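PDB 6AD3: lovastatin nonaketide synthase mokA from Monascus pilosus, which catalyses, as the whole synthase of which this chain is the condensation domain, the iterative nine-step formation of the polyketide in monacolin K (lovastatin) biosynthesis. Local coordinates for residues F380-H389 and F510-A519; R461-E471 and L481-S489. The protein carries 1 engineered substitution. All coordinates share one frame; numbering follows the deposited sequence.

In the fold
Contact 2 lies deep in the condensation domain, its centre about 10 Å from the centre of the chain, whereas contact 1 sits at the periphery, its centre about 29 Å out. The centres of the two are about 26 Å apart and their nearest atoms about 11 Å, so they do not touch. Helix 495-512 links them: it follows strand 481-487 in the chain, packs on the hairpin of contact 2 and runs into the C-terminal tail of contact 1. Contact 2 is an antiparallel hairpin with the preceding loop folded over one face, where a charged cluster and waters lie. Contact 1 is mostly irregular backbone, held by four hydrogen bonds, one aromatic stack and a leucine.

Contact 1 of 2, residues F380-H389 and F510-A519; sequences FVPHITFGEH and FSMNPALKLA
Ala519 and Leu518 pair with the loop carbonyls of Pro382 and Ile384, and Phe386 and Gly387, at the start of helix 386-401, donate to Leu516 and Pro514. Ala519 N donates to Pro382 O at 3.0 Å. Phe386 N reaches Leu516 O at 2.9 Å. Gly387 N donates to Pro514 O.

The aromatic part is an offset stack of Phe386 on Phe510. The ring centroids are 4.4 Å apart and the planes 13° from parallel. Phe510 CB also sits over the Phe386 face. Phe386 turns CG anti to its own N (chi1 -173°), which carries the ring to Phe510. Its ring also meets Phe330 of helix 327-343.

The aliphatic part centres on Leu518. Its CD1 lies over the His389 ring face, 3.9 Å from the centroid, and packs tightly on Ile384 CG1 at 3.4 Å. CD1 also touches Phe380 CE1, while CD2 meets Phe386 CA. His389 NE2 is hydrogen-bonded to His336 ND1.

Glu388 N donates to Thr385 OG1 at 3.1 Å, and Thr385 N donates to Glu388 OE1. This is a capping box at the helix start, and the C-terminal tail of the condensation domain pairs alongside it through the single Thr385-Lys517 beta bridge.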
loop_
_atom_site.group_PDB
_atom_site.type_symbol
_atom_site.label_atom_id
_atom_site.label_comp_id
_atom_site.label_asym_id
_atom_site.label_seq_id
_atom_site.Cartn_x
_atom_site.Cartn_y
_atom_site.Cartn_z
ATOM N N PHE A 380 -0.729 -0.952 27.453
ATOM C CA PHE A 380 -0.699 -2.408 27.189
ATOM C C PHE A 380 -0.697 -3.341 28.422
ATOM O O PHE A 380 0.213 -3.289 29.254
ATOM C CB PHE A 380 0.508 -2.742 26.360
ATOM C CG PHE A 380 0.573 -4.177 25.947
ATOM C CD1 PHE A 380 -0.396 -4.715 25.112
ATOM C CD2 PHE A 380 1.638 -4.973 26.328
ATOM C CE1 PHE A 380 -0.299 -6.028 24.677
ATOM C CE2 PHE A 380 1.698 -6.299 25.958
ATOM C CZ PHE A 380 0.766 -6.808 25.067
ATOM N N VAL A 381 -1.554 -4.358 28.366
ATOM C CA VAL A 381 -1.798 -5.244 29.502
ATOM C C VAL A 381 -1.653 -6.707 29.074
ATOM O O VAL A 381 -2.555 -7.260 28.448
ATOM C CB VAL A 381 -3.215 -5.026 30.077
ATOM C CG1 VAL A 381 -3.517 -6.043 31.165
ATOM C CG2 VAL A 381 -3.363 -3.616 30.626
ATOM N N PRO A 382 -0.541 -7.359 29.470
ATOM C CA PRO A 382 -0.188 -8.669 28.921
ATOM C C PRO A 382 -1.047 -9.833 29.412
ATOM O O PRO A 382 -0.999 -10.922 28.804
ATOM C CB PRO A 382 1.260 -8.865 29.380
ATOM C CG PRO A 382 1.379 -8.047 30.607
ATOM C CD PRO A 382 0.499 -6.852 30.381
ATOM N N HIS A 383 -1.797 -9.637 30.510
ATOM C CA HIS A 383 -2.537 -10.750 31.124
ATOM C C HIS A 383 -3.976 -10.902 30.615
ATOM O O HIS A 383 -4.659 -11.890 30.954
ATOM C CB HIS A 383 -2.534 -10.622 32.662
ATOM C CG HIS A 383 -3.210 -9.386 33.164
ATOM N ND1 HIS A 383 -4.583 -9.271 33.258
ATOM C CD2 HIS A 383 -2.704 -8.205 33.594
ATOM C CE1 HIS A 383 -4.894 -8.068 33.708
ATOM N NE2 HIS A 383 -3.772 -7.402 33.923
ATOM N N ILE A 384 -4.441 -9.982 29.769
ATOM C CA ILE A 384 -5.751 -10.176 29.145
ATOM C C ILE A 384 -5.645 -11.282 28.095
ATOM O O ILE A 384 -4.530 -11.705 27.754
ATOM C CB ILE A 384 -6.304 -8.908 28.521
ATOM C CG1 ILE A 384 -5.495 -8.502 27.291
ATOM C CG2 ILE A 384 -6.361 -7.783 29.538
ATOM C CD1 ILE A 384 -6.172 -7.382 26.537
ATOM N N THR A 385 -6.779 -11.898 27.768
ATOM C CA THR A 385 -6.797 -13.001 26.837
ATOM C C THR A 385 -6.773 -12.430 25.409
ATOM O O THR A 385 -7.132 -11.289 25.185
ATOM C CB THR A 385 -8.048 -13.882 26.986
ATOM O OG1 THR A 385 -9.195 -13.146 26.567
ATOM C CG2 THR A 385 -8.243 -14.361 28.453
ATOM N N PHE A 386 -6.424 -13.272 24.450
ATOM C CA PHE A 386 -6.424 -12.837 23.066
ATOM C C PHE A 386 -7.831 -12.479 22.656
ATOM O O PHE A 386 -8.034 -11.478 22.025
ATOM C CB PHE A 386 -5.844 -13.883 22.122
ATOM C CG PHE A 386 -5.680 -13.381 20.705
ATOM C CD1 PHE A 386 -4.634 -12.538 20.391
ATOM C CD2 PHE A 386 -6.668 -13.575 19.760
ATOM C CE1 PHE A 386 -4.517 -11.985 19.111
ATOM C CE2 PHE A 386 -6.571 -12.989 18.478
ATOM C CZ PHE A 386 -5.503 -12.182 18.183
ATOM N N GLY A 387 -8.818 -13.261 23.093
ATOM C CA GLY A 387 -10.197 -12.966 22.764
ATOM C C GLY A 387 -10.604 -11.573 23.188
ATOM O O GLY A 387 -11.330 -10.883 22.466
ATOM N N GLU A 388 -10.239 -11.199 24.408
ATOM C CA GLU A 388 -10.501 -9.854 24.921
ATOM C C GLU A 388 -9.794 -8.781 24.086
ATOM O O GLU A 388 -10.361 -7.740 23.788
ATOM C CB GLU A 388 -10.067 -9.756 26.391
ATOM C CG GLU A 388 -10.861 -10.704 27.283
ATOM C CD GLU A 388 -10.358 -10.767 28.726
ATOM O OE1 GLU A 388 -9.158 -10.611 28.972
ATOM O OE2 GLU A 388 -11.165 -11.148 29.591
ATOM N N HIS A 389 -8.570 -9.077 23.690
ATOM C CA HIS A 389 -7.770 -8.136 22.909
ATOM C C HIS A 389 -8.343 -7.995 21.512
ATOM O O HIS A 389 -8.275 -6.921 20.908
ATOM C CB HIS A 389 -6.364 -8.634 22.842
ATOM C CG HIS A 389 -5.408 -7.672 22.216
ATOM N ND1 HIS A 389 -5.262 -6.375 22.661
ATOM C CD2 HIS A 389 -4.451 -7.862 21.284
ATOM C CE1 HIS A 389 -4.220 -5.825 22.062
ATOM N NE2 HIS A 389 -3.742 -6.692 21.182
ATOM N N PHE A 510 -3.172 -18.664 18.832
ATOM C CA PHE A 510 -4.335 -17.910 19.300
ATOM C C PHE A 510 -5.634 -18.350 18.635
ATOM O O PHE A 510 -6.716 -18.226 19.243
ATOM C CB PHE A 510 -4.138 -16.387 19.138
ATOM C CG PHE A 510 -3.165 -15.791 20.120
ATOM C CD1 PHE A 510 -3.219 -16.113 21.459
ATOM C CD2 PHE A 510 -2.184 -14.914 19.696
ATOM C CE1 PHE A 510 -2.350 -15.546 22.368
ATOM C CE2 PHE A 510 -1.292 -14.349 20.609
ATOM C CZ PHE A 510 -1.357 -14.680 21.933
ATOM N N SER A 511 -5.555 -18.798 17.378
ATOM C CA SER A 511 -6.721 -19.205 16.680
ATOM C C SER A 511 -7.152 -20.596 17.170
ATOM O O SER A 511 -8.325 -20.900 17.156
ATOM C CB SER A 511 -6.509 -19.180 15.161
ATOM O OG SER A 511 -5.658 -20.225 14.713
ATOM N N MET A 512 -6.194 -21.374 17.682
ATOM C CA MET A 512 -6.506 -22.657 18.378
ATOM C C MET A 512 -7.135 -22.374 19.753
ATOM O O MET A 512 -8.071 -23.040 20.165
ATOM C CB MET A 512 -5.221 -23.458 18.539
ATOM C CG MET A 512 -5.381 -24.857 19.075
ATOM S SD MET A 512 -6.218 -25.942 17.901
ATOM C CE MET A 512 -4.925 -26.123 16.668
ATOM N N ASN A 513 -6.630 -21.367 20.451
ATOM C CA ASN A 513 -7.062 -21.082 21.815
ATOM C C ASN A 513 -6.986 -19.596 22.135
ATOM O O ASN A 513 -5.969 -19.122 22.660
ATOM C CB ASN A 513 -6.180 -21.847 22.798
ATOM C CG ASN A 513 -6.652 -21.732 24.227
ATOM O OD1 ASN A 513 -7.569 -20.983 24.528
ATOM N ND2 ASN A 513 -6.000 -22.469 25.121
ATOM N N PRO A 514 -8.106 -18.893 21.954
ATOM C CA PRO A 514 -8.199 -17.451 22.226
ATOM C C PRO A 514 -8.292 -17.115 23.695
ATOM O O PRO A 514 -8.302 -15.953 24.054
ATOM C CB PRO A 514 -9.503 -17.017 21.538
ATOM C CG PRO A 514 -10.036 -18.219 20.833
ATOM C CD PRO A 514 -9.310 -19.434 21.296
ATOM N N ALA A 515 -8.301 -18.123 24.561
ATOM C CA ALA A 515 -8.304 -17.863 25.990
ATOM C C ALA A 515 -6.896 -17.628 26.527
ATOM O O ALA A 515 -6.715 -17.384 27.734
ATOM C CB ALA A 515 -8.949 -19.054 26.735
ATOM N N LEU A 516 -5.897 -17.871 25.694
ATOM C CA LEU A 516 -4.523 -17.716 26.111
ATOM C C LEU A 516 -4.261 -16.245 26.388
ATOM O O LEU A 516 -4.808 -15.382 25.708
ATOM C CB LEU A 516 -3.579 -18.223 25.027
ATOM C CG LEU A 516 -3.569 -19.730 24.817
ATOM C CD1 LEU A 516 -2.812 -20.070 23.552
ATOM C CD2 LEU A 516 -3.009 -20.467 26.035
ATOM N N LYS A 517 -3.334 -15.959 27.297
ATOM C CA LYS A 517 -2.951 -14.565 27.583
ATOM C C LYS A 517 -2.012 -14.013 26.535
ATOM O O LYS A 517 -1.279 -14.770 25.872
ATOM C CB LYS A 517 -2.269 -14.452 28.942
ATOM C CG LYS A 517 -2.899 -15.275 30.042
ATOM C CD LYS A 517 -4.317 -14.844 30.333
ATOM C CE LYS A 517 -4.645 -15.030 31.812
ATOM N NZ LYS A 517 -4.089 -16.318 32.319
ATOM N N LEU A 518 -1.937 -12.685 26.463
ATOM C CA LEU A 518 -1.082 -12.040 25.454
ATOM C C LEU A 518 0.420 -12.312 25.659
ATOM O O LEU A 518 1.182 -12.389 24.687
ATOM C CB LEU A 518 -1.342 -10.547 25.419
ATOM C CG LEU A 518 -2.799 -10.221 25.185
ATOM C CD1 LEU A 518 -3.006 -8.731 24.974
ATOM C CD2 LEU A 518 -3.308 -11.040 24.000
ATOM N N ALA A 519 0.860 -12.357 26.908
ATOM C CA ALA A 519 2.291 -12.605 27.197
ATOM C C ALA A 519 2.492 -12.918 28.666
ATOM O O ALA A 519 1.922 -13.875 29.162
ATOM C CB ALA A 519 3.125 -11.409 26.801
#

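Contact 2 of 2, residues R461-E471 and L481-S489; sequences RERTPYDVVLE and LLTVKLQSS
Val469 and Lys485 form a hydrogen-bonded pair in the antiparallel hairpin of strands 468-473 and 481-487. Glu471 and Thr483 form the next such pair. In each, both N-H groups bond to the opposite carbonyl; Lys485 N to Val469 O is 2.8 Å. Gln487 N to Asp467 O adds a bond beyond the strand 468-473.

The tightly packed face carries Val468, Leu470, Val484 and Leu486. Val468 and Leu486 lie side by side, CG2 to CD2 3.7 Å. Leu470 crosses Val484 obliquely and brings CD1 to its CG2 at 4.0 Å. Helix 495-512 covers this face through Tyr503 on Leu470 and His495 and Pro496 on Leu486.

The other face, with Val469, Thr483, Glu471 and Lys485, is mixed, and its charged end is packed through water. Lys485 is extended beyond CG, and its NZ forms a salt bridge with Glu471 OE1 at 2.7 Å, from above the carboxylate plane. Arg461 NH1 is held chiefly by a salt bridge to Asp438; its bond to Glu471 OE2, 3.2 Å, is weak. Waters also link the buried ammonium to the 461-462 backbone. One water accepts from Lys485 NZ at 2.9 Å and donates to Glu462 O at 2.7 Å.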
loop_
_atom_site.group_PDB
_atom_site.type_symbol
_atom_site.label_atom_id
_atom_site.label_comp_id
_atom_site.label_asym_id
_atom_site.label_seq_id
_atom_site.Cartn_x
_atom_site.Cartn_y
_atom_site.Cartn_z
ATOM N N ARG A 461 5.988 -2.963 -4.626
ATOM C CA ARG A 461 5.505 -1.648 -4.259
ATOM C C ARG A 461 6.677 -0.742 -3.878
ATOM O O ARG A 461 7.771 -1.231 -3.549
ATOM C CB ARG A 461 4.568 -1.782 -3.059
ATOM C CG ARG A 461 3.307 -2.542 -3.370
ATOM C CD ARG A 461 2.409 -2.669 -2.148
ATOM N NE ARG A 461 1.893 -1.381 -1.746
ATOM C CZ ARG A 461 1.107 -1.192 -0.689
ATOM N NH1 ARG A 461 0.736 -2.214 0.059
ATOM N NH2 ARG A 461 0.725 0.025 -0.369
ATOM N N GLU A 462 6.438 0.560 -3.894
ATOM C CA GLU A 462 7.427 1.544 -3.507
ATOM C C GLU A 462 8.016 1.213 -2.164
ATOM O O GLU A 462 7.334 0.687 -1.299
ATOM C CB GLU A 462 6.806 2.949 -3.436
ATOM C CG GLU A 462 5.685 3.069 -2.396
ATOM C CD GLU A 462 5.175 4.478 -2.203
ATOM O OE1 GLU A 462 5.700 5.397 -2.862
ATOM O OE2 GLU A 462 4.168 4.649 -1.479
ATOM N N ARG A 463 9.253 1.659 -1.953
ATOM C CA ARG A 463 9.846 1.639 -0.616
ATOM C C ARG A 463 9.128 2.639 0.264
ATOM O O ARG A 463 8.506 3.583 -0.234
ATOM C CB ARG A 463 11.330 1.999 -0.666
ATOM C CG ARG A 463 12.167 0.983 -1.417
ATOM C CD ARG A 463 13.657 1.310 -1.305
ATOM N NE ARG A 463 14.469 0.455 -2.165
ATOM C CZ ARG A 463 15.778 0.639 -2.377
ATOM N NH1 ARG A 463 16.458 1.590 -1.722
ATOM N NH2 ARG A 463 16.438 -0.211 -3.143
ATOM N N THR A 464 9.158 2.352 1.565
ATOM C CA THR A 464 8.588 3.215 2.580
ATOM C C THR A 464 9.570 3.262 3.751
ATOM O O THR A 464 10.492 2.451 3.810
ATOM C CB THR A 464 7.212 2.705 3.063
ATOM O OG1 THR A 464 7.385 1.541 3.859
ATOM C CG2 THR A 464 6.318 2.377 1.926
ATOM N N PRO A 465 9.385 4.213 4.673
ATOM C CA PRO A 465 10.366 4.392 5.734
ATOM C C PRO A 465 10.164 3.466 6.924
ATOM O O PRO A 465 10.954 3.509 7.886
ATOM C CB PRO A 465 10.143 5.842 6.169
ATOM C CG PRO A 465 8.725 6.073 5.882
ATOM C CD PRO A 465 8.485 5.363 4.584
ATOM N N TYR A 466 9.094 2.683 6.909
ATOM C CA TYR A 466 8.665 1.972 8.119
ATOM C C TYR A 466 9.583 0.781 8.483
ATOM O O TYR A 466 9.958 -0.009 7.620
ATOM C CB TYR A 466 7.201 1.531 7.946
ATOM C CG TYR A 466 6.311 2.709 7.701
ATOM C CD1 TYR A 466 6.049 3.634 8.711
ATOM C CD2 TYR A 466 5.844 3.002 6.426
ATOM C CE1 TYR A 466 5.364 4.812 8.460
ATOM C CE2 TYR A 466 5.124 4.162 6.184
ATOM C CZ TYR A 466 4.923 5.084 7.202
ATOM O OH TYR A 466 4.264 6.250 6.969
ATOM N N ASP A 467 9.852 0.613 9.786
ATOM C CA ASP A 467 10.741 -0.454 10.265
ATOM C C ASP A 467 10.196 -1.822 9.872
ATOM O O ASP A 467 10.958 -2.691 9.474
ATOM C CB ASP A 467 10.912 -0.406 11.781
ATOM C CG ASP A 467 11.829 0.716 12.256
ATOM O OD1 ASP A 467 12.126 1.654 11.505
ATOM O OD2 ASP A 467 12.282 0.619 13.403
ATOM N N VAL A 468 8.892 -2.022 10.054
ATOM C CA VAL A 468 8.259 -3.306 9.819
ATOM C C VAL A 468 6.905 -3.093 9.152
ATOM O O VAL A 468 6.140 -2.206 9.522
ATOM C CB VAL A 468 8.093 -4.118 11.137
ATOM C CG1 VAL A 468 7.407 -3.308 12.169
ATOM C CG2 VAL A 468 7.370 -5.445 10.896
ATOM N N VAL A 469 6.704 -3.818 8.076
ATOM C CA VAL A 469 5.487 -3.745 7.309
ATOM C C VAL A 469 5.002 -5.165 7.095
ATOM O O VAL A 469 5.741 -6.020 6.550
ATOM C CB VAL A 469 5.680 -3.045 5.981
ATOM C CG1 VAL A 469 4.345 -2.986 5.207
ATOM C CG2 VAL A 469 6.264 -1.637 6.153
ATOM N N LEU A 470 3.739 -5.400 7.430
ATOM C CA LEU A 470 3.061 -6.646 7.136
ATOM C C LEU A 470 1.941 -6.345 6.129
ATOM O O LEU A 470 1.022 -5.552 6.427
ATOM C CB LEU A 470 2.462 -7.257 8.410
ATOM C CG LEU A 470 1.484 -8.417 8.208
ATOM C CD1 LEU A 470 2.154 -9.551 7.484
ATOM C CD2 LEU A 470 0.951 -8.925 9.539
ATOM N N GLU A 471 2.075 -6.885 4.911
ATOM C CA GLU A 471 1.052 -6.757 3.892
ATOM C C GLU A 471 0.453 -8.140 3.678
ATOM O O GLU A 471 1.191 -9.118 3.697
ATOM C CB GLU A 471 1.652 -6.324 2.555
ATOM C CG GLU A 471 2.338 -4.997 2.582
ATOM C CD GLU A 471 2.934 -4.631 1.257
ATOM O OE1 GLU A 471 3.879 -3.803 1.237
ATOM O OE2 GLU A 471 2.325 -5.029 0.227
ATOM N N LEU A 481 -2.067 -14.714 1.856
ATOM C CA LEU A 481 -0.687 -14.532 1.487
ATOM C C LEU A 481 -0.072 -13.409 2.320
ATOM O O LEU A 481 -0.568 -12.295 2.306
ATOM C CB LEU A 481 -0.574 -14.183 -0.014
ATOM C CG LEU A 481 0.863 -14.153 -0.573
ATOM C CD1 LEU A 481 1.468 -15.549 -0.530
ATOM C CD2 LEU A 481 0.902 -13.561 -1.995
ATOM N N LEU A 482 1.005 -13.721 3.035
ATOM C CA LEU A 482 1.600 -12.797 3.974
ATOM C C LEU A 482 2.955 -12.361 3.452
ATOM O O LEU A 482 3.822 -13.209 3.191
ATOM C CB LEU A 482 1.777 -13.475 5.345
ATOM C CG LEU A 482 0.550 -13.867 6.191
ATOM C CD1 LEU A 482 -0.541 -14.530 5.432
ATOM C CD2 LEU A 482 0.994 -14.719 7.352
ATOM N N THR A 483 3.207 -11.046 3.466
ATOM C CA THR A 483 4.491 -10.482 3.100
ATOM C C THR A 483 4.962 -9.624 4.270
ATOM O O THR A 483 4.237 -8.709 4.707
ATOM C CB THR A 483 4.394 -9.570 1.854
ATOM O OG1 THR A 483 3.844 -10.322 0.772
ATOM C CG2 THR A 483 5.749 -9.025 1.450
ATOM N N VAL A 484 6.168 -9.914 4.769
ATOM C CA VAL A 484 6.813 -9.088 5.799
ATOM C C VAL A 484 8.063 -8.399 5.217
ATOM O O VAL A 484 8.936 -9.060 4.563
ATOM C CB VAL A 484 7.240 -9.954 7.012
ATOM C CG1 VAL A 484 8.092 -9.143 7.963
ATOM C CG2 VAL A 484 6.005 -10.476 7.715
ATOM N N LYS A 485 8.128 -7.090 5.421
ATOM C CA LYS A 485 9.241 -6.253 4.976
ATOM C C LYS A 485 9.860 -5.600 6.190
ATOM O O LYS A 485 9.149 -5.011 7.002
ATOM C CB LYS A 485 8.753 -5.163 4.018
ATOM C CG LYS A 485 8.024 -5.696 2.764
ATOM C CD LYS A 485 7.490 -4.546 1.887
ATOM C CE LYS A 485 6.917 -5.034 0.556
ATOM N NZ LYS A 485 6.214 -3.933 -0.172
ATOM N N LEU A 486 11.187 -5.677 6.280
ATOM C CA LEU A 486 11.966 -5.027 7.348
ATOM C C LEU A 486 13.030 -4.101 6.750
ATOM O O LEU A 486 13.586 -4.376 5.669
ATOM C CB LEU A 486 12.630 -6.079 8.228
ATOM C CG LEU A 486 11.728 -7.138 8.828
ATOM C CD1 LEU A 486 12.564 -8.157 9.613
ATOM C CD2 LEU A 486 10.698 -6.464 9.757
ATOM N N GLN A 487 13.263 -2.962 7.404
ATOM C CA GLN A 487 14.278 -2.031 6.931
ATOM C C GLN A 487 15.666 -2.692 7.040
ATOM O O GLN A 487 16.050 -3.149 8.126
ATOM C CB GLN A 487 14.275 -0.752 7.777
ATOM C CG GLN A 487 13.082 0.144 7.585
ATOM C CD GLN A 487 13.033 0.808 6.209
ATOM O OE1 GLN A 487 11.953 0.893 5.578
ATOM N NE2 GLN A 487 14.178 1.291 5.744
ATOM N N SER A 488 16.424 -2.675 5.947
ATOM C CA SER A 488 17.814 -3.200 5.936
ATOM C C SER A 488 18.709 -2.327 6.827
ATOM O O SER A 488 19.735 -2.783 7.316
ATOM C CB SER A 488 18.345 -3.239 4.493
ATOM O OG SER A 488 18.491 -1.924 3.989
ATOM N N SER A 489 18.267 -1.116 7.126
ATOM C CA SER A 489 19.042 -0.212 7.989
ATOM C C SER A 489 19.109 -0.710 9.412
ATOM O O SER A 489 19.983 -0.318 10.172
ATOM C CB SER A 489 18.442 1.202 7.946
ATOM O OG SER A 489 17.117 1.211 8.441
HETATM O O HOH W 1 5.779 -5.077 -2.692
HETATM O O HOH W 2 8.754 -3.466 -2.311
HETATM O O HOH W 3 7.751 -1.469 0.246
HETATM O O HOH W 4 1.137 -10.485 0.730
#